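Local coordinates for LysR family transcriptional regulator (Vibrio vulnificus, PDB 5FHK), which probably acts as a LysR-type DNA-binding transcription factor that regulates virulence genes, the present chain being its regulatory domain, at residues T114-K119 with D172-N176. Numbering follows the deposited sequence.
Sequences TLINSK and DWSAN
Ile116 and Ser174 form a hydrogen-bonded antiparallel pair: Ile116 N gives to Ser174 O at 2.9 Å, nearly straight, and Ser174 N returns a bond to Ile116 O. This adds 173-174 as an outer strand to the small antiparallel sheet of 113-117 and 122-125 in the LysR substrate-binding domain, and shows how a short pairing can draw backbone, ring and charge into one join. Trp173, Ile116 and Asp172 bury the most surface. On the face of Asn117 and Trp173, Asn117 CB sits over the six-membered ring of the indole, a CH-pi contact 3.5 Å from the centroid, while Leu115 O reaches the ring edge 3.3 Å from Trp173 CZ3. His95 meets the indole edge-to-face. The Asn117 amide is turned 34° from the ring, its OD1 bonded to Glu121 N. On the face of Ile116 and Ser174, Ile116 extends CD1 to within 3.4 Å of Asn176 OD1, the two side chains crossing at about a right angle. Farther along, chi1 of -163° swings the Asp172 carboxylate away from its own N and toward Ser118. Ser118 OG donates to the syn lone pair of Asp172 OD2, and Ser118 N reaches OD2 at 3.1 Å from above the carboxylate plane. Lys119 NZ donates to the same hydroxyl and stays 4.3 Å from Asp172 OD1, beyond a salt bridge; this chain of hydrogen bonds and the nearby ammonium would probably favour a charged carboxylate.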
loop_
_atom_site.group_PDB
_atom_site.type_symbol
_atom_site.label_atom_id
_atom_site.label_comp_id
_atom_site.label_asym_id
_atom_site.label_seq_id
_atom_site.Cartn_x
_atom_site.Cartn_y
_atom_site.Cartn_z
ATOM N N THR A 114 -4.822 -21.509 4.449
ATOM C CA THR A 114 -4.355 -22.863 4.741
ATOM C C THR A 114 -3.873 -22.884 6.182
ATOM O O THR A 114 -2.801 -22.358 6.490
ATOM C CB THR A 114 -3.247 -23.266 3.782
ATOM O OG1 THR A 114 -3.690 -23.018 2.444
ATOM C CG2 THR A 114 -2.892 -24.742 3.967
ATOM N N LEU A 115 -4.660 -23.501 7.060
ATOM C CA LEU A 115 -4.473 -23.394 8.497
ATOM C C LEU A 115 -4.111 -24.739 9.100
ATOM O O LEU A 115 -4.826 -25.726 8.895
ATOM C CB LEU A 115 -5.743 -22.856 9.156
ATOM C CG LEU A 115 -6.069 -21.446 8.660
ATOM C CD1 LEU A 115 -7.295 -20.934 9.363
ATOM C CD2 LEU A 115 -4.889 -20.494 8.919
ATOM N N ILE A 116 -3.018 -24.762 9.863
ATOM C CA ILE A 116 -2.560 -25.941 10.583
ATOM C C ILE A 116 -2.750 -25.685 12.073
ATOM O O ILE A 116 -2.709 -24.539 12.536
ATOM C CB ILE A 116 -1.084 -26.281 10.272
ATOM C CG1 ILE A 116 -0.140 -25.350 11.050
ATOM C CG2 ILE A 116 -0.804 -26.176 8.779
ATOM C CD1 ILE A 116 1.246 -25.936 11.339
ATOM N N ASN A 117 -2.994 -26.747 12.828
ATOM C CA ASN A 117 -3.074 -26.601 14.278
ATOM C C ASN A 117 -1.905 -27.332 14.934
ATOM O O ASN A 117 -1.036 -27.897 14.255
ATOM C CB ASN A 117 -4.431 -27.081 14.810
ATOM C CG ASN A 117 -4.608 -28.586 14.731
ATOM O OD1 ASN A 117 -3.761 -29.307 14.196
ATOM N ND2 ASN A 117 -5.735 -29.070 15.254
ATOM N N SER A 118 -1.907 -27.320 16.270
ATOM C CA SER A 118 -0.811 -27.904 17.041
ATOM C C SER A 118 -0.637 -29.387 16.741
ATOM O O SER A 118 0.495 -29.885 16.681
ATOM C CB SER A 118 -1.059 -27.700 18.537
ATOM O OG SER A 118 -2.321 -28.239 18.904
ATOM N N LYS A 119 -1.745 -30.111 16.563
ATOM C CA LYS A 119 -1.711 -31.555 16.345
ATOM C C LYS A 119 -1.448 -31.949 14.895
ATOM O O LYS A 119 -1.239 -33.139 14.625
ATOM C CB LYS A 119 -3.024 -32.187 16.818
ATOM C CG LYS A 119 -3.260 -32.054 18.312
ATOM C CD LYS A 119 -4.597 -31.381 18.624
ATOM C CE LYS A 119 -4.691 -30.987 20.103
ATOM N NZ LYS A 119 -3.738 -29.890 20.460
ATOM N N ASP A 172 -4.717 -21.721 18.533
ATOM C CA ASP A 172 -4.066 -22.987 18.221
ATOM C C ASP A 172 -3.875 -23.197 16.720
ATOM O O ASP A 172 -3.272 -24.197 16.324
ATOM C CB ASP A 172 -4.872 -24.151 18.816
ATOM C CG ASP A 172 -4.073 -25.453 18.902
ATOM O OD1 ASP A 172 -3.272 -25.627 19.857
ATOM O OD2 ASP A 172 -4.262 -26.314 18.008
ATOM N N TRP A 173 -4.357 -22.284 15.880
ATOM C CA TRP A 173 -4.251 -22.398 14.436
ATOM C C TRP A 173 -3.341 -21.314 13.867
ATOM O O TRP A 173 -3.270 -20.194 14.390
ATOM C CB TRP A 173 -5.628 -22.293 13.776
ATOM C CG TRP A 173 -6.517 -23.438 14.097
ATOM C CD1 TRP A 173 -7.318 -23.563 15.185
ATOM C CD2 TRP A 173 -6.694 -24.627 13.321
ATOM N NE1 TRP A 173 -7.992 -24.763 15.139
ATOM C CE2 TRP A 173 -7.623 -25.438 14.005
ATOM C CE3 TRP A 173 -6.162 -25.083 12.111
ATOM C CZ2 TRP A 173 -8.035 -26.681 13.521
ATOM C CZ3 TRP A 173 -6.565 -26.322 11.637
ATOM C CH2 TRP A 173 -7.489 -27.108 12.345
ATOM N N SER A 174 -2.677 -21.645 12.761
ATOM C CA SER A 174 -1.787 -20.701 12.105
ATOM C C SER A 174 -1.434 -21.234 10.736
ATOM O O SER A 174 -1.438 -22.450 10.511
ATOM C CB SER A 174 -0.508 -20.483 12.906
ATOM O OG SER A 174 0.470 -21.446 12.534
ATOM N N ALA A 175 -1.128 -20.311 9.830
ATOM C CA ALA A 175 -0.524 -20.674 8.563
ATOM C C ALA A 175 0.938 -21.053 8.780
ATOM O O ALA A 175 1.545 -20.738 9.813
ATOM C CB ALA A 175 -0.621 -19.520 7.570
ATOM N N ASN A 176 1.509 -21.747 7.800
ATOM C CA ASN A 176 2.920 -22.040 7.973
ATOM C C ASN A 176 3.750 -20.806 7.629
ATOM O O ASN A 176 3.365 -20.007 6.770
ATOM C CB ASN A 176 3.336 -23.222 7.102
ATOM C CG ASN A 176 3.094 -24.566 7.788
ATOM O OD1 ASN A 176 3.381 -24.730 8.982
ATOM N ND2 ASN A 176 2.557 -25.529 7.039
#